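Local coordinates for protein putative fimbrium anchoring subunit Fim4B (PDB 5CAG) that probably anchors a fimbrium in the outer membrane of the human gut bacterium Bacteroides ovatus, as a putative lipoprotein of the FimB/Mfa2 family, at residues R49-Y54 / M62-G67; P66-V71 / E124-K129; M110-D115 / P186-V191. All coordinates share one frame; numbering follows the deposited sequence.

Overall arrangement
Interactions 1 and 2, with centres about 9 Å apart, share Pro66 and Gly67, where the loop ending interaction 1 becomes the strand opening interaction 2, and so illustrate how neighbouring contacts can be chained along a beta-rich fold. They also touch through side chains: Val64 CG1 of the first lies 3.6 Å from Tyr69 CE2 of the second. Interaction 3 is remote from both, its centre about 36 Å from that of interaction 1 and about 38 Å from that of interaction 2. Its segments alternate with those of interaction 2 along the chain. Bound sulfate, probably from the crystallisation liquor, lies at interaction 1 and near Trp112 of interaction 3.

Interaction 1. Residues R49-Y54 / M62-G67; sequences RKVDKY and MKVPPG. With SO4 (sulfate ion), chain C.
With CG turned away from the backbone N in both Lys53 (chi1 -151°) and selenomethionine Met62 (chi1 -170°), the two side chains run alongside one another, pointing opposite ways. A bend at the last torsion of Met62 (chi3 -59°) lays its methyl alongside the root of the lysine, CE to Lys53 CB 3.8 Å. The lysine continues extended toward a sulfate ion, where Lys53 NZ makes a weak hydrogen bond to sulfate O2 at 3.3 Å; its stronger hydrogen bond is to Glu61 O. Lys63 N approaches the same anion from the second segment, sharing weak bonds between O4 and O3. The two segments meet through side chains rather than by strand pairing, Val51 CA and Val64 CA standing 6.6 Å apart. Strand 51-56 pairs instead with strand 36-43, and strand 59-62 with strand 20-25, consistent with a connection crossing from one sheet to the other in a transthyretin-like sandwich. Val51 spreads its two methyls over the loop: CG2 lies 3.7 Å from Pro65 CD, while CG1 meets Val64 CG2 at 4.2 Å. Farther along, the Arg49 guanidinium brings its edge toward Gly67, NH2 lying 4.4 Å from Gly67 CA.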
loop_
_atom_site.group_PDB
_atom_site.type_symbol
_atom_site.label_atom_id
_atom_site.label_comp_id
_atom_site.label_asym_id
_atom_site.label_seq_id
_atom_site.Cartn_x
_atom_site.Cartn_y
_atom_site.Cartn_z
ATOM N N ARG A 49 1.340 -25.540 9.653
ATOM C CA ARG A 49 0.301 -26.139 8.783
ATOM C C ARG A 49 -0.649 -25.006 8.201
ATOM O O ARG A 49 -1.856 -24.928 8.519
ATOM C CB ARG A 49 -0.488 -27.277 9.516
ATOM C CG ARG A 49 -0.862 -27.018 10.988
ATOM C CD ARG A 49 -2.227 -27.568 11.369
ATOM N NE ARG A 49 -2.609 -27.246 12.752
ATOM C CZ ARG A 49 -3.734 -26.620 13.095
ATOM N NH1 ARG A 49 -4.594 -26.235 12.165
ATOM N NH2 ARG A 49 -4.009 -26.384 14.372
ATOM N N LYS A 50 -0.058 -24.128 7.349
ATOM C CA LYS A 50 -0.771 -23.013 6.750
ATOM C C LYS A 50 -1.680 -23.479 5.606
ATOM O O LYS A 50 -1.230 -24.138 4.665
ATOM C CB LYS A 50 0.178 -21.870 6.312
ATOM C CG LYS A 50 1.096 -22.111 5.119
ATOM C CD LYS A 50 1.259 -20.812 4.315
ATOM C CE LYS A 50 1.924 -21.003 2.971
ATOM N NZ LYS A 50 2.206 -19.707 2.312
ATOM N N VAL A 51 -2.978 -23.168 5.736
ATOM C CA VAL A 51 -4.027 -23.464 4.762
ATOM C C VAL A 51 -4.149 -22.213 3.912
ATOM O O VAL A 51 -4.467 -21.129 4.406
ATOM C CB VAL A 51 -5.352 -23.910 5.425
ATOM C CG1 VAL A 51 -6.417 -24.259 4.385
ATOM C CG2 VAL A 51 -5.112 -25.084 6.373
ATOM N N ASP A 52 -3.810 -22.368 2.639
ATOM C CA ASP A 52 -3.709 -21.322 1.632
ATOM C C ASP A 52 -4.650 -21.610 0.479
ATOM O O ASP A 52 -4.708 -22.753 0.027
ATOM C CB ASP A 52 -2.245 -21.347 1.158
ATOM C CG ASP A 52 -1.819 -20.373 0.086
ATOM O OD1 ASP A 52 -2.545 -20.242 -0.926
ATOM O OD2 ASP A 52 -0.693 -19.853 0.185
ATOM N N LYS A 53 -5.365 -20.591 -0.017
ATOM C CA LYS A 53 -6.253 -20.753 -1.172
ATOM C C LYS A 53 -6.523 -19.433 -1.903
ATOM O O LYS A 53 -6.649 -18.389 -1.272
ATOM C CB LYS A 53 -7.599 -21.401 -0.794
ATOM C CG LYS A 53 -8.202 -22.197 -1.958
ATOM C CD LYS A 53 -9.663 -22.594 -1.781
ATOM C CE LYS A 53 -10.221 -23.118 -3.084
ATOM N NZ LYS A 53 -11.613 -23.618 -2.949
ATOM N N TYR A 54 -6.595 -19.497 -3.245
ATOM C CA TYR A 54 -6.961 -18.383 -4.115
ATOM C C TYR A 54 -8.443 -18.570 -4.384
ATOM O O TYR A 54 -8.887 -19.704 -4.630
ATOM C CB TYR A 54 -6.115 -18.348 -5.398
ATOM C CG TYR A 54 -4.659 -17.994 -5.172
ATOM C CD1 TYR A 54 -3.728 -18.968 -4.837
ATOM C CD2 TYR A 54 -4.211 -16.688 -5.309
ATOM C CE1 TYR A 54 -2.390 -18.647 -4.620
ATOM C CE2 TYR A 54 -2.870 -16.356 -5.110
ATOM C CZ TYR A 54 -1.964 -17.339 -4.757
ATOM O OH TYR A 54 -0.642 -17.023 -4.555
HETATM N N MSE A 62 -13.778 -23.421 1.167
HETATM C CA MSE A 62 -12.377 -23.678 1.512
HETATM C C MSE A 62 -12.317 -24.649 2.696
HETATM O O MSE A 62 -12.954 -24.391 3.710
HETATM C CB MSE A 62 -11.744 -22.335 1.877
HETATM C CG MSE A 62 -10.253 -22.370 2.037
HETATM SE SE MSE A 62 -9.636 -20.640 2.646
HETATM C CE MSE A 62 -10.270 -19.633 1.230
ATOM N N LYS A 63 -11.588 -25.759 2.588
ATOM C CA LYS A 63 -11.609 -26.719 3.697
ATOM C C LYS A 63 -10.459 -26.484 4.669
ATOM O O LYS A 63 -9.307 -26.822 4.411
ATOM C CB LYS A 63 -11.679 -28.179 3.209
ATOM C CG LYS A 63 -13.090 -28.556 2.744
ATOM C CD LYS A 63 -13.107 -29.819 1.900
ATOM C CE LYS A 63 -14.474 -30.125 1.329
ATOM N NZ LYS A 63 -14.492 -31.421 0.590
ATOM N N VAL A 64 -10.813 -25.873 5.793
ATOM C CA VAL A 64 -9.940 -25.537 6.905
ATOM C C VAL A 64 -10.167 -26.578 8.005
ATOM O O VAL A 64 -11.314 -26.784 8.422
ATOM C CB VAL A 64 -10.223 -24.083 7.398
ATOM C CG1 VAL A 64 -9.467 -23.751 8.676
ATOM C CG2 VAL A 64 -9.892 -23.064 6.318
ATOM N N PRO A 65 -9.111 -27.247 8.512
ATOM C CA PRO A 65 -9.327 -28.182 9.638
ATOM C C PRO A 65 -9.561 -27.398 10.940
ATOM O O PRO A 65 -9.168 -26.231 10.995
ATOM C CB PRO A 65 -8.039 -29.001 9.678
ATOM C CG PRO A 65 -6.998 -28.117 9.057
ATOM C CD PRO A 65 -7.681 -27.123 8.158
ATOM N N PRO A 66 -10.189 -27.949 12.002
ATOM C CA PRO A 66 -10.408 -27.126 13.211
ATOM C C PRO A 66 -9.099 -26.722 13.918
ATOM O O PRO A 66 -8.060 -27.381 13.766
ATOM C CB PRO A 66 -11.293 -28.014 14.095
ATOM C CG PRO A 66 -11.890 -29.021 13.150
ATOM C CD PRO A 66 -10.796 -29.284 12.156
ATOM N N GLY A 67 -9.159 -25.600 14.631
ATOM C CA GLY A 67 -8.029 -25.042 15.366
ATOM C C GLY A 67 -8.027 -23.528 15.434
ATOM O O GLY A 67 -8.888 -22.870 14.836
HETATM S S SO4 C . -10.032 -27.001 -0.889
HETATM O O1 SO4 C . -9.540 -28.380 -0.959
HETATM O O2 SO4 C . -9.868 -26.371 -2.204
HETATM O O3 SO4 C . -11.458 -27.000 -0.548
HETATM O O4 SO4 C . -9.265 -26.271 0.142
#

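Interaction 2. Residues P66-V71 / E124-K129; sequences PGRYSV and ELKIEK
Strand 67-71 and strand 124-127 run antiparallel with a marked twist, their N-to-C directions 141° apart and their axes approaching to 4.6 Å. Two hydrogen-bonded pairs frame a non-hydrogen-bonded one. Gly67 and Ile127 exchange N-H and carbonyl O, each N to O distance being 3.0 Å; Tyr69 and Leu125 do the same with N to O distances of 2.9 Å; Arg68 and Lys126 face each other between them. A further CA-H...O contact joins Glu124 CA to Tyr69 O at 3.3 Å. Gly67, at backbone angles that residues with a CB rarely adopt, opens the strand right after Pro66, whose CG lies 3.8 Å from Lys129 CA.

Alternation along the strands sorts the side chains onto two faces. On one, Arg68 bends at its third torsion (chi3 -44°), turning the guanidinium back toward Glu124. Arg68 NH1 lies 2.8 Å from Glu124 OE1 in a salt bridge whose hydrogen bond is weak; the carboxylate meets the guanidinium edge with the two planes 74° apart. Lys44 NZ is a second cationic partner of OE1, which probably helps to stabilise the carboxylate as an anion. The other face carries Tyr69, Leu125 and Ile127. Ile127 crosses Tyr69 at about a right angle, its CD1 3.7 Å from CD2 of the ring, and Leu125 CD2 meets Val71 CG2 at 4.0 Å. The Tyr69 hydroxyl is hydrogen-bonded to Pro65 O.

Phe41, from the adjacent strand 36-43, extends this apolar face, touching Val71, Leu125 and Ile127 and meeting the Tyr69 ring edge-to-face. Strand 67-75 lies between strands 36-43 and 118-127, and the latter pairs in turn with strand 134-154, whose Leu134 touches Ile127.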
loop_
_atom_site.group_PDB
_atom_site.type_symbol
_atom_site.label_atom_id
_atom_site.label_comp_id
_atom_site.label_asym_id
_atom_site.label_seq_id
_atom_site.Cartn_x
_atom_site.Cartn_y
_atom_site.Cartn_z
ATOM N N PRO A 66 -10.189 -27.949 12.002
ATOM C CA PRO A 66 -10.408 -27.126 13.211
ATOM C C PRO A 66 -9.099 -26.722 13.918
ATOM O O PRO A 66 -8.060 -27.381 13.766
ATOM C CB PRO A 66 -11.293 -28.014 14.095
ATOM C CG PRO A 66 -11.890 -29.021 13.150
ATOM C CD PRO A 66 -10.796 -29.284 12.156
ATOM N N GLY A 67 -9.159 -25.600 14.631
ATOM C CA GLY A 67 -8.029 -25.042 15.366
ATOM C C GLY A 67 -8.027 -23.528 15.434
ATOM O O GLY A 67 -8.888 -22.870 14.836
ATOM N N ARG A 68 -7.061 -22.969 16.194
ATOM C CA ARG A 68 -6.861 -21.524 16.337
ATOM C C ARG A 68 -5.912 -21.050 15.248
ATOM O O ARG A 68 -4.823 -21.621 15.082
ATOM C CB ARG A 68 -6.298 -21.149 17.721
ATOM C CG ARG A 68 -7.257 -21.234 18.911
ATOM C CD ARG A 68 -6.658 -20.617 20.182
ATOM N NE ARG A 68 -5.253 -20.992 20.399
ATOM C CZ ARG A 68 -4.245 -20.130 20.524
ATOM N NH1 ARG A 68 -4.471 -18.821 20.499
ATOM N NH2 ARG A 68 -3.004 -20.572 20.690
ATOM N N TYR A 69 -6.321 -20.009 14.512
ATOM C CA TYR A 69 -5.554 -19.427 13.415
ATOM C C TYR A 69 -5.445 -17.916 13.459
ATOM O O TYR A 69 -6.190 -17.236 14.164
ATOM C CB TYR A 69 -6.228 -19.749 12.068
ATOM C CG TYR A 69 -6.351 -21.210 11.743
ATOM C CD1 TYR A 69 -5.325 -21.886 11.089
ATOM C CD2 TYR A 69 -7.519 -21.907 12.023
ATOM C CE1 TYR A 69 -5.432 -23.240 10.781
ATOM C CE2 TYR A 69 -7.638 -23.263 11.727
ATOM C CZ TYR A 69 -6.596 -23.923 11.095
ATOM O OH TYR A 69 -6.715 -25.250 10.783
ATOM N N SER A 70 -4.569 -17.396 12.612
ATOM C CA SER A 70 -4.420 -15.993 12.282
ATOM C C SER A 70 -4.782 -15.953 10.799
ATOM O O SER A 70 -4.407 -16.884 10.088
ATOM C CB SER A 70 -3.007 -15.515 12.584
ATOM O OG SER A 70 -2.767 -15.446 13.978
ATOM N N VAL A 71 -5.589 -14.996 10.333
ATOM C CA VAL A 71 -6.001 -15.044 8.923
ATOM C C VAL A 71 -5.586 -13.777 8.163
ATOM O O VAL A 71 -5.562 -12.686 8.752
ATOM C CB VAL A 71 -7.538 -15.285 8.793
ATOM C CG1 VAL A 71 -7.963 -15.474 7.339
ATOM C CG2 VAL A 71 -7.987 -16.474 9.626
ATOM N N GLU A 124 -6.807 -13.560 15.667
ATOM C CA GLU A 124 -7.232 -14.873 16.156
ATOM C C GLU A 124 -8.676 -15.197 15.785
ATOM O O GLU A 124 -9.595 -14.447 16.145
ATOM C CB GLU A 124 -7.036 -15.046 17.669
ATOM C CG GLU A 124 -6.992 -16.521 18.025
ATOM C CD GLU A 124 -6.997 -16.869 19.495
ATOM O OE1 GLU A 124 -6.020 -16.524 20.200
ATOM O OE2 GLU A 124 -7.950 -17.556 19.924
ATOM N N LEU A 125 -8.840 -16.352 15.081
ATOM C CA LEU A 125 -10.089 -16.972 14.643
ATOM C C LEU A 125 -10.051 -18.447 15.025
ATOM O O LEU A 125 -9.102 -19.136 14.657
ATOM C CB LEU A 125 -10.295 -16.801 13.128
ATOM C CG LEU A 125 -11.607 -17.338 12.547
ATOM C CD1 LEU A 125 -12.775 -16.489 12.970
ATOM C CD2 LEU A 125 -11.564 -17.385 11.047
ATOM N N LYS A 126 -11.063 -18.932 15.775
ATOM C CA LYS A 126 -11.122 -20.324 16.232
ATOM C C LYS A 126 -12.185 -21.105 15.434
ATOM O O LYS A 126 -13.387 -20.976 15.704
ATOM C CB LYS A 126 -11.396 -20.374 17.758
ATOM C CG LYS A 126 -11.281 -21.750 18.423
ATOM C CD LYS A 126 -11.526 -21.662 19.929
ATOM C CE LYS A 126 -11.693 -23.005 20.604
ATOM N NZ LYS A 126 -12.313 -22.873 21.961
ATOM N N ILE A 127 -11.732 -21.909 14.445
ATOM C CA ILE A 127 -12.618 -22.767 13.654
ATOM C C ILE A 127 -12.907 -24.001 14.505
ATOM O O ILE A 127 -11.992 -24.766 14.820
ATOM C CB ILE A 127 -12.038 -23.111 12.245
ATOM C CG1 ILE A 127 -12.224 -21.948 11.283
ATOM C CG2 ILE A 127 -12.662 -24.371 11.637
ATOM C CD1 ILE A 127 -11.071 -21.139 11.188
ATOM N N GLU A 128 -14.163 -24.164 14.922
ATOM C CA GLU A 128 -14.534 -25.299 15.762
ATOM C C GLU A 128 -14.844 -26.528 14.898
ATOM O O GLU A 128 -15.019 -26.410 13.672
ATOM C CB GLU A 128 -15.735 -24.941 16.662
ATOM C CG GLU A 128 -15.419 -23.938 17.766
ATOM C CD GLU A 128 -15.084 -24.503 19.137
ATOM O OE1 GLU A 128 -14.744 -25.708 19.235
ATOM O OE2 GLU A 128 -15.157 -23.731 20.120
ATOM N N LYS A 129 -14.872 -27.721 15.552
ATOM C CA LYS A 129 -15.228 -29.013 14.955
ATOM C C LYS A 129 -16.711 -28.895 14.601
ATOM O O LYS A 129 -17.507 -28.529 15.472
ATOM C CB LYS A 129 -14.932 -30.160 15.953
ATOM C CG LYS A 129 -15.010 -31.567 15.363
ATOM C CD LYS A 129 -14.959 -32.648 16.451
ATOM C CE LYS A 129 -14.864 -34.056 15.898
ATOM N NZ LYS A 129 -14.810 -35.093 16.973
#

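Interaction 3. Residues M110-D115 / P186-V191; sequences MVWSPD and PIYFEV
Tyr188 projects between selenomethionine Met110 and Trp112, which wall the hollow it enters, and a single beta bridge at Val111 and Ile187 supplies the backbone frame. Val111 N is bonded to Pro186 O, and Val111 O receives Tyr188 N, each at 2.9 Å and nearly straight. The loop 110-115 is thereby joined to the start of strand 187-193, in a beta-rich protein whose sequence family belongs to the transthyretin clan.

With CG set opposite its backbone N (chi1 155°), the tyrosine reaches out toward the loop. Met110 fills in beside the base of the ring in a Met-aromatic contact: Met110 SE lies 3.7 Å from Tyr188 CB and 5.3 Å from the ring centre, well away from the ring normal. Trp112 borders the CD2 side. Its side chain lies beside that of Tyr188 and points the same way, with Trp112 CZ3 at 3.8 Å from Tyr188 CE2, but the ring planes are 80° apart and the rings meet obliquely. The Trp112 side chain also comes within about 4 Å, between nearest atoms, of a bound sulfate.

Ile187 makes the second bump. Its two branches divide between neighbours on the loop, Ile187 CG1 meeting Val111 CG2 at 4.1 Å and Ile187 CG2 resting against Ser113 CA at 3.6 Å. Along its edge, strand 187-193 is joined by backbone bonds of Ile187 and Phe189 to Ile166 and Gly164; the loop's Met110 and Trp112 are bonded to Cys99 and Gly97. At the far end of the bridge Ser113 OG donates a weak hydrogen bond to Tyr188 O, 3.3 Å away.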
loop_
_atom_site.group_PDB
_atom_site.type_symbol
_atom_site.label_atom_id
_atom_site.label_comp_id
_atom_site.label_asym_id
_atom_site.label_seq_id
_atom_site.Cartn_x
_atom_site.Cartn_y
_atom_site.Cartn_z
HETATM N N MSE A 110 14.634 5.283 -5.480
HETATM C CA MSE A 110 13.197 5.415 -5.232
HETATM C C MSE A 110 12.421 4.126 -5.550
HETATM O O MSE A 110 12.914 3.259 -6.272
HETATM C CB MSE A 110 12.620 6.540 -6.088
HETATM C CG MSE A 110 13.325 7.858 -5.920
HETATM SE SE MSE A 110 12.561 9.182 -7.131
HETATM C CE MSE A 110 13.845 10.622 -6.899
ATOM N N VAL A 111 11.184 4.032 -5.023
ATOM C CA VAL A 111 10.245 2.918 -5.200
ATOM C C VAL A 111 8.936 3.409 -5.867
ATOM O O VAL A 111 8.587 4.580 -5.753
ATOM C CB VAL A 111 9.962 2.215 -3.859
ATOM C CG1 VAL A 111 11.250 1.656 -3.256
ATOM C CG2 VAL A 111 9.254 3.152 -2.882
ATOM N N TRP A 112 8.222 2.518 -6.543
ATOM C CA TRP A 112 6.988 2.878 -7.231
ATOM C C TRP A 112 5.853 3.108 -6.260
ATOM O O TRP A 112 5.878 2.536 -5.174
ATOM C CB TRP A 112 6.578 1.773 -8.199
ATOM C CG TRP A 112 7.605 1.406 -9.221
ATOM C CD1 TRP A 112 8.378 0.286 -9.236
ATOM C CD2 TRP A 112 7.902 2.114 -10.430
ATOM N NE1 TRP A 112 9.182 0.277 -10.355
ATOM C CE2 TRP A 112 8.894 1.377 -11.116
ATOM C CE3 TRP A 112 7.428 3.306 -11.005
ATOM C CZ2 TRP A 112 9.418 1.793 -12.343
ATOM C CZ3 TRP A 112 7.930 3.701 -12.236
ATOM C CH2 TRP A 112 8.915 2.954 -12.889
ATOM N N SER A 113 4.852 3.943 -6.646
ATOM C CA SER A 113 3.653 4.186 -5.821
ATOM C C SER A 113 2.800 2.926 -5.822
ATOM O O SER A 113 2.710 2.255 -6.857
ATOM C CB SER A 113 2.834 5.386 -6.306
ATOM O OG SER A 113 3.335 5.960 -7.504
ATOM N N PRO A 114 2.269 2.525 -4.649
ATOM C CA PRO A 114 1.511 1.278 -4.582
ATOM C C PRO A 114 0.157 1.386 -5.250
ATOM O O PRO A 114 -0.516 2.392 -5.079
ATOM C CB PRO A 114 1.370 1.052 -3.082
ATOM C CG PRO A 114 1.422 2.385 -2.490
ATOM C CD PRO A 114 2.392 3.142 -3.315
ATOM N N ASP A 115 -0.241 0.351 -6.025
ATOM C CA ASP A 115 -1.566 0.341 -6.648
ATOM C C ASP A 115 -2.589 -0.153 -5.598
ATOM O O ASP A 115 -2.227 -0.247 -4.421
ATOM C CB ASP A 115 -1.614 -0.422 -7.977
ATOM C CG ASP A 115 -1.094 -1.830 -7.996
ATOM O OD1 ASP A 115 -0.026 -2.079 -7.388
ATOM O OD2 ASP A 115 -1.693 -2.664 -8.709
ATOM N N PRO A 186 12.277 6.845 -1.008
ATOM C CA PRO A 186 11.169 7.711 -1.440
ATOM C C PRO A 186 10.231 7.096 -2.471
ATOM O O PRO A 186 10.658 6.312 -3.326
ATOM C CB PRO A 186 11.888 8.906 -2.060
ATOM C CG PRO A 186 13.271 8.855 -1.505
ATOM C CD PRO A 186 13.575 7.410 -1.403
ATOM N N ILE A 187 8.945 7.480 -2.406
ATOM C CA ILE A 187 7.977 7.030 -3.400
ATOM C C ILE A 187 8.071 7.995 -4.565
ATOM O O ILE A 187 7.965 9.200 -4.368
ATOM C CB ILE A 187 6.541 6.943 -2.838
ATOM C CG1 ILE A 187 6.446 5.897 -1.717
ATOM C CG2 ILE A 187 5.548 6.632 -3.972
ATOM C CD1 ILE A 187 5.191 5.995 -0.919
ATOM N N TYR A 188 8.303 7.485 -5.756
ATOM C CA TYR A 188 8.392 8.302 -6.953
ATOM C C TYR A 188 7.040 8.538 -7.529
ATOM O O TYR A 188 6.207 7.629 -7.549
ATOM C CB TYR A 188 9.276 7.603 -8.000
ATOM C CG TYR A 188 9.025 7.971 -9.451
ATOM C CD1 TYR A 188 9.659 9.064 -10.035
ATOM C CD2 TYR A 188 8.267 7.153 -10.272
ATOM C CE1 TYR A 188 9.505 9.354 -11.389
ATOM C CE2 TYR A 188 8.113 7.431 -11.628
ATOM C CZ TYR A 188 8.706 8.549 -12.177
ATOM O OH TYR A 188 8.525 8.805 -13.517
ATOM N N PHE A 189 6.864 9.719 -8.117
ATOM C CA PHE A 189 5.652 10.060 -8.849
ATOM C C PHE A 189 5.988 11.059 -9.945
ATOM O O PHE A 189 6.924 11.843 -9.811
ATOM C CB PHE A 189 4.532 10.569 -7.927
ATOM C CG PHE A 189 4.917 11.710 -7.032
ATOM C CD1 PHE A 189 4.771 13.026 -7.452
ATOM C CD2 PHE A 189 5.409 11.475 -5.753
ATOM C CE1 PHE A 189 5.112 14.083 -6.609
ATOM C CE2 PHE A 189 5.774 12.531 -4.920
ATOM C CZ PHE A 189 5.615 13.828 -5.350
ATOM N N GLU A 190 5.266 10.984 -11.050
ATOM C CA GLU A 190 5.432 11.939 -12.140
ATOM C C GLU A 190 4.719 13.213 -11.765
ATOM O O GLU A 190 3.734 13.179 -10.997
ATOM C CB GLU A 190 4.885 11.398 -13.462
ATOM C CG GLU A 190 5.381 10.019 -13.791
ATOM C CD GLU A 190 4.933 9.453 -15.119
ATOM O OE1 GLU A 190 4.093 10.100 -15.793
ATOM O OE2 GLU A 190 5.434 8.356 -15.478
ATOM N N VAL A 191 5.206 14.342 -12.326
ATOM C CA VAL A 191 4.669 15.691 -12.081
ATOM C C VAL A 191 4.310 16.323 -13.425
ATOM O O VAL A 191 5.150 16.351 -14.333
ATOM C CB VAL A 191 5.673 16.566 -11.297
ATOM C CG1 VAL A 191 5.095 17.937 -11.032
ATOM C CG2 VAL A 191 6.118 15.898 -9.996
#